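Local coordinates for protein biphenyl 2,3-Dioxygenase Beta Subunit (Sphingobium yanoikuyae, PDB 2GBW) that serves as the beta subunit of a biphenyl 2,3-dioxygenase, probably supporting ring hydroxylation as in related bacterial dioxygenases, at residues E107-G112 with D117-I122. Sequence-based numbering, arbitrary orientation.
Sequences EAFEAG and DVLSNI
Phe109 meets Leu119 at a slant, with CE2 of Phe109 4.0 Å from CD1 of Leu119. A chi1 of -58° sets CG of Phe109 beside the backbone N, anti to the carbonyl carbon, and the CD2 edge of the ring comes near the O of Asp117. Arg25 of a second copy of this subunit packs on both Phe109 and Leu119. Underneath, the backbones form an antiparallel ladder: Phe109 and Asp117 exchange two hydrogen bonds, as do Glu107 and Leu119, where Leu119 N reaches Glu107 O at 2.8 Å with an N-H...O angle of 164°. This is the hairpin of strands 98-112 and 115-128 in the curved sheet of the NTF2-like fold. Between those pairs, Ala108 and Val118 form a non-hydrogen-bonded pair on the sheet face opposite Phe109 and Leu119, CB of Ala108 meeting CG2 of Val118 at 4.0 Å, and both touch Ile16 of helix 10-28. Toward the turn, Asp117 turns OD2 onto the methyl of Ala111, 3.1 Å from CB of Ala111, a tight contact. A glycine in place of Asp117 takes away the carboxylate, which would probably cost the Ala111 methyl and the Lys143 side chain on strand 132-147 a packing partner.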
loop_
_atom_site.group_PDB
_atom_site.type_symbol
_atom_site.label_atom_id
_atom_site.label_comp_id
_atom_site.label_asym_id
_atom_site.label_seq_id
_atom_site.Cartn_x
_atom_site.Cartn_y
_atom_site.Cartn_z
ATOM N N GLU B 107 12.310 -10.942 27.861
ATOM C CA GLU B 107 13.501 -11.398 28.550
ATOM C C GLU B 107 13.629 -10.542 29.783
ATOM O O GLU B 107 13.671 -9.321 29.697
ATOM C CB GLU B 107 14.737 -11.271 27.680
ATOM C CG GLU B 107 14.803 -12.310 26.545
ATOM C CD GLU B 107 16.093 -12.165 25.743
ATOM O OE1 GLU B 107 16.178 -11.186 24.975
ATOM O OE2 GLU B 107 16.976 -13.029 25.838
ATOM N N ALA B 108 13.699 -11.193 30.924
ATOM C CA ALA B 108 13.759 -10.529 32.224
ATOM C C ALA B 108 15.056 -10.857 32.960
ATOM O O ALA B 108 15.573 -11.992 32.873
ATOM C CB ALA B 108 12.581 -10.947 33.067
ATOM N N PHE B 109 15.545 -9.881 33.728
ATOM C CA PHE B 109 16.845 -9.976 34.407
ATOM C C PHE B 109 16.658 -9.395 35.786
ATOM O O PHE B 109 16.013 -8.382 35.933
ATOM C CB PHE B 109 17.923 -9.154 33.675
ATOM C CG PHE B 109 18.141 -9.566 32.223
ATOM C CD1 PHE B 109 19.061 -10.563 31.921
ATOM C CD2 PHE B 109 17.402 -9.023 31.209
ATOM C CE1 PHE B 109 19.284 -10.969 30.644
ATOM C CE2 PHE B 109 17.617 -9.434 29.878
ATOM C CZ PHE B 109 18.566 -10.432 29.620
ATOM N N GLU B 110 17.210 -10.056 36.814
ATOM C CA GLU B 110 17.153 -9.540 38.208
ATOM C C GLU B 110 18.085 -8.324 38.309
ATOM O O GLU B 110 19.289 -8.421 37.998
ATOM C CB GLU B 110 17.563 -10.637 39.208
ATOM C CG GLU B 110 16.596 -11.863 39.311
ATOM C CD GLU B 110 15.240 -11.571 40.023
ATOM O OE1 GLU B 110 15.128 -10.570 40.780
ATOM O OE2 GLU B 110 14.289 -12.398 39.878
ATOM N N ALA B 111 17.582 -7.192 38.776
ATOM C CA ALA B 111 18.301 -5.918 38.558
ATOM C C ALA B 111 18.811 -5.307 39.849
ATOM O O ALA B 111 19.451 -4.255 39.847
ATOM C CB ALA B 111 17.424 -4.938 37.856
ATOM N N GLY B 112 18.498 -5.940 40.955
ATOM C CA GLY B 112 18.874 -5.419 42.247
ATOM C C GLY B 112 17.712 -4.742 42.939
ATOM O O GLY B 112 16.795 -4.215 42.279
ATOM N N ASP B 117 14.557 -5.917 35.336
ATOM C CA ASP B 117 14.704 -5.277 34.051
ATOM C C ASP B 117 14.139 -6.233 33.040
ATOM O O ASP B 117 14.589 -7.377 32.930
ATOM C CB ASP B 117 16.168 -5.007 33.701
ATOM C CG ASP B 117 16.803 -3.927 34.576
ATOM O OD1 ASP B 117 16.121 -2.947 34.901
ATOM O OD2 ASP B 117 18.002 -4.057 34.907
ATOM N N VAL B 118 13.191 -5.733 32.263
ATOM C CA VAL B 118 12.432 -6.534 31.286
ATOM C C VAL B 118 12.390 -5.925 29.884
ATOM O O VAL B 118 11.880 -4.804 29.649
ATOM C CB VAL B 118 10.993 -6.822 31.787
ATOM C CG1 VAL B 118 10.308 -7.889 30.890
ATOM C CG2 VAL B 118 11.007 -7.238 33.277
ATOM N N LEU B 119 12.903 -6.696 28.932
ATOM C CA LEU B 119 12.869 -6.378 27.517
ATOM C C LEU B 119 11.721 -7.143 26.837
ATOM O O LEU B 119 11.446 -8.298 27.131
ATOM C CB LEU B 119 14.183 -6.767 26.864
ATOM C CG LEU B 119 15.444 -6.165 27.483
ATOM C CD1 LEU B 119 16.678 -6.893 26.923
ATOM C CD2 LEU B 119 15.471 -4.678 27.198
ATOM N N SER B 120 11.070 -6.507 25.884
ATOM C CA SER B 120 10.079 -7.197 25.056
ATOM C C SER B 120 9.931 -6.483 23.690
ATOM O O SER B 120 10.221 -5.280 23.572
ATOM C CB SER B 120 8.753 -7.300 25.815
ATOM O OG SER B 120 8.287 -6.007 26.149
ATOM N N ASN B 121 9.463 -7.224 22.676
ATOM C CA ASN B 121 9.111 -6.722 21.359
ATOM C C ASN B 121 7.568 -6.600 21.269
ATOM O O ASN B 121 6.832 -7.528 21.721
ATOM C CB ASN B 121 9.510 -7.717 20.256
ATOM C CG ASN B 121 10.992 -7.820 20.031
ATOM O OD1 ASN B 121 11.760 -6.952 20.458
ATOM N ND2 ASN B 121 11.405 -8.860 19.314
ATOM N N ILE B 122 7.073 -5.501 20.700
ATOM C CA ILE B 122 5.636 -5.318 20.631
ATOM C C ILE B 122 5.227 -5.019 19.233
ATOM O O ILE B 122 5.859 -4.188 18.566
ATOM C CB ILE B 122 5.108 -4.222 21.571
ATOM C CG1 ILE B 122 5.648 -4.373 22.968
ATOM C CG2 ILE B 122 3.585 -4.306 21.673
ATOM C CD1 ILE B 122 5.353 -3.226 23.858
#